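Local atomic coordinates of valine-pyruvate aminotransferase (Salmonella typhimurium, PDB entry 3G7Q), a protein that catalyses the pyridoxal-phosphate-dependent transfer of an amino group between valine and pyruvate, probably serving the biosynthesis of alanine. Residues A[354-357]-A[358-362]. Sequence-based numbering, arbitrary orientation.
Sequences ELLY and QRLKA
Leu355 and Arg359, one turn apart on the amphipathic alpha-helix 353-362 of this class I aminotransferase, meet where a leucine methyl lies over one face of the guanidinium, CD2 of Leu355 being 3.8 Å from NH2 of Arg359. The arginine chain is fully extended from CG to NE and runs back along the helix past the leucine. Its outer end is taken up elsewhere: NH1 makes a salt bridge to the terminal carboxylate of Gly417, tying this helix to the end of the chain beyond helix 396-416. Leu356 and Leu360 face that same helix, packing on Ile410 and Ile405 respectively, and touch each other loosely, CG of Leu356 lying 4.1 Å from CD1 of Leu360. Successive i to i+4 backbone bonds carry the turns: Arg359 N to Leu355 O, Leu360 N to Leu356 O (2.9 Å) and Lys361 N to Tyr357 O, while the bond from Gln358 N to Glu354 O is stretched and weak. On another side, Tyr357 holds CG anti to the backbone N (chi1 169°), which sends the ring along the helix toward Lys361, whose CD lies 3.9 Å from Tyr357 OH. That hydroxyl is hydrogen-bonded to Asp23, and the tyrosine side chain packs on Leu20, joining the helix to helix 17-25 near the N-terminal end of the model. Gln358 is bent at chi2, which brings its amide beside the tyrosine, NE2 3.5 Å from CD1 of Tyr357; ring and amide planes stand 66° apart. The same amide closes a water bridge beside the weak backbone bond: one water donates to Glu354 O at 2.8 Å and accepts from Gln358 NE2 at 2.8 Å.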
ATOM      1  N   GLU A 354      19.377  24.591  -8.580  1.00 27.52           N
ATOM      2  CA  GLU A 354      19.152  24.562  -7.136  1.00 25.58           C
ATOM      3  C   GLU A 354      19.031  26.017  -6.634  1.00 28.36           C
ATOM      4  O   GLU A 354      18.149  26.352  -5.829  1.00 30.33           O
ATOM      5  CB  GLU A 354      20.285  23.845  -6.406  1.00 28.45           C
ATOM      6  CG  GLU A 354      20.285  22.305  -6.575  1.00 28.89           C
ATOM      7  CD  GLU A 354      20.816  21.764  -7.897  1.00 41.27           C
ATOM      8  OE1 GLU A 354      21.515  22.437  -8.684  1.00 32.04           O
ATOM      9  OE2 GLU A 354      20.489  20.603  -8.168  1.00 53.18           O
ATOM     10  N   LEU A 355      19.911  26.881  -7.103  1.00 27.25           N
ATOM     11  CA  LEU A 355      19.846  28.292  -6.696  1.00 27.87           C
ATOM     12  C   LEU A 355      18.613  28.975  -7.295  1.00 26.93           C
ATOM     13  O   LEU A 355      17.899  29.695  -6.603  1.00 28.20           O
ATOM     14  CB  LEU A 355      21.123  29.045  -7.051  1.00 29.80           C
ATOM     15  CG  LEU A 355      21.150  30.521  -6.634  1.00 27.18           C
ATOM     16  CD1 LEU A 355      20.825  30.749  -5.119  1.00 26.96           C
ATOM     17  CD2 LEU A 355      22.518  31.114  -6.981  1.00 28.00           C
ATOM     18  N   LEU A 356      18.381  28.750  -8.573  1.00 28.25           N
ATOM     19  CA  LEU A 356      17.175  29.279  -9.224  1.00 28.88           C
ATOM     20  C   LEU A 356      15.916  28.862  -8.451  1.00 30.69           C
ATOM     21  O   LEU A 356      15.037  29.681  -8.197  1.00 30.80           O
ATOM     22  CB  LEU A 356      17.083  28.795 -10.651  1.00 28.38           C
ATOM     23  CG  LEU A 356      16.028  29.524 -11.505  1.00 27.27           C
ATOM     24  CD1 LEU A 356      16.302  31.049 -11.647  1.00 36.09           C
ATOM     25  CD2 LEU A 356      15.911  28.841 -12.890  1.00 27.84           C
ATOM     26  N   TYR A 357      15.854  27.601  -8.035  1.00 29.88           N
ATOM     27  CA  TYR A 357      14.729  27.106  -7.241  1.00 30.99           C
ATOM     28  C   TYR A 357      14.478  27.954  -5.988  1.00 29.07           C
ATOM     29  O   TYR A 357      13.335  28.242  -5.649  1.00 32.42           O
ATOM     30  CB  TYR A 357      14.994  25.649  -6.811  1.00 33.06           C
ATOM     31  CG  TYR A 357      14.017  25.134  -5.761  1.00 31.53           C
ATOM     32  CD1 TYR A 357      14.253  25.294  -4.400  1.00 35.04           C
ATOM     33  CD2 TYR A 357      12.874  24.455  -6.141  1.00 31.48           C
ATOM     34  CE1 TYR A 357      13.350  24.810  -3.456  1.00 34.77           C
ATOM     35  CE2 TYR A 357      11.960  23.992  -5.198  1.00 31.58           C
ATOM     36  CZ  TYR A 357      12.215  24.157  -3.870  1.00 34.56           C
ATOM     37  OH  TYR A 357      11.301  23.670  -2.964  1.00 35.20           O
ATOM     38  N   GLN A 358      15.539  28.312  -5.274  1.00 29.54           N
ATOM     39  CA  GLN A 358      15.399  29.135  -4.061  1.00 31.94           C
ATOM     40  C   GLN A 358      14.834  30.513  -4.410  1.00 31.13           C
ATOM     41  O   GLN A 358      14.001  31.066  -3.691  1.00 29.57           O
ATOM     42  CB  GLN A 358      16.734  29.283  -3.328  1.00 31.69           C
ATOM     43  CG  GLN A 358      17.272  27.957  -2.766  1.00 34.88           C
ATOM     44  CD  GLN A 358      16.356  27.354  -1.715  1.00 40.50           C
ATOM     45  OE1 GLN A 358      15.723  28.084  -0.944  1.00 42.93           O
ATOM     46  NE2 GLN A 358      16.290  26.023  -1.666  1.00 37.04           N
ATOM     47  N   ARG A 359      15.314  31.074  -5.508  1.00 30.51           N
ATOM     48  CA  ARG A 359      14.858  32.401  -5.947  1.00 31.25           C
ATOM     49  C   ARG A 359      13.395  32.408  -6.367  1.00 29.63           C
ATOM     50  O   ARG A 359      12.667  33.376  -6.095  1.00 30.01           O
ATOM     51  CB  ARG A 359      15.750  32.914  -7.068  1.00 32.08           C
ATOM     52  CG  ARG A 359      17.123  33.237  -6.533  1.00 33.97           C
ATOM     53  CD  ARG A 359      18.010  33.774  -7.584  1.00 32.85           C
ATOM     54  NE  ARG A 359      19.348  34.062  -7.058  1.00 28.04           N
ATOM     55  CZ  ARG A 359      20.318  34.561  -7.804  1.00 28.62           C
ATOM     56  NH1 ARG A 359      20.084  34.841  -9.075  1.00 27.37           N
ATOM     57  NH2 ARG A 359      21.508  34.793  -7.269  1.00 28.64           N
ATOM     58  N   LEU A 360      12.992  31.354  -7.063  1.00 31.33           N
ATOM     59  CA  LEU A 360      11.590  31.163  -7.470  1.00 28.77           C
ATOM     60  C   LEU A 360      10.706  30.953  -6.230  1.00 31.54           C
ATOM     61  O   LEU A 360       9.657  31.564  -6.085  1.00 30.91           O
ATOM     62  CB  LEU A 360      11.493  29.974  -8.381  1.00 29.87           C
ATOM     63  CG  LEU A 360      12.133  30.096  -9.769  1.00 29.25           C
ATOM     64  CD1 LEU A 360      12.121  28.756 -10.536  1.00 30.10           C
ATOM     65  CD2 LEU A 360      11.397  31.146 -10.560  1.00 31.07           C
ATOM     66  N   LYS A 361      11.149  30.084  -5.337  1.00 31.76           N
ATOM     67  CA  LYS A 361      10.413  29.801  -4.112  1.00 33.15           C
ATOM     68  C   LYS A 361      10.159  31.070  -3.313  1.00 32.71           C
ATOM     69  O   LYS A 361       9.056  31.276  -2.804  1.00 34.26           O
ATOM     70  CB  LYS A 361      11.185  28.795  -3.258  1.00 33.74           C
ATOM     71  CG  LYS A 361      10.474  28.444  -1.941  1.00 41.37           C
ATOM     72  CD  LYS A 361      11.057  27.193  -1.316  1.00 46.01           C
ATOM     73  CE  LYS A 361      12.206  27.488  -0.428  1.00 51.53           C
ATOM     74  NZ  LYS A 361      11.703  28.055   0.875  1.00 55.89           N
ATOM     75  N   ALA A 362      11.168  31.929  -3.206  1.00 31.84           N
ATOM     76  CA  ALA A 362      11.029  33.197  -2.470  1.00 33.59           C
ATOM     77  C   ALA A 362       9.952  34.086  -3.092  1.00 32.25           C
ATOM     78  O   ALA A 362       9.417  34.962  -2.417  1.00 31.29           O
ATOM     79  CB  ALA A 362      12.360  33.951  -2.430  1.00 33.24           C
TER
HETATM   80  O   HOH W   1      17.815  24.624  -3.612  1.00 37.51           O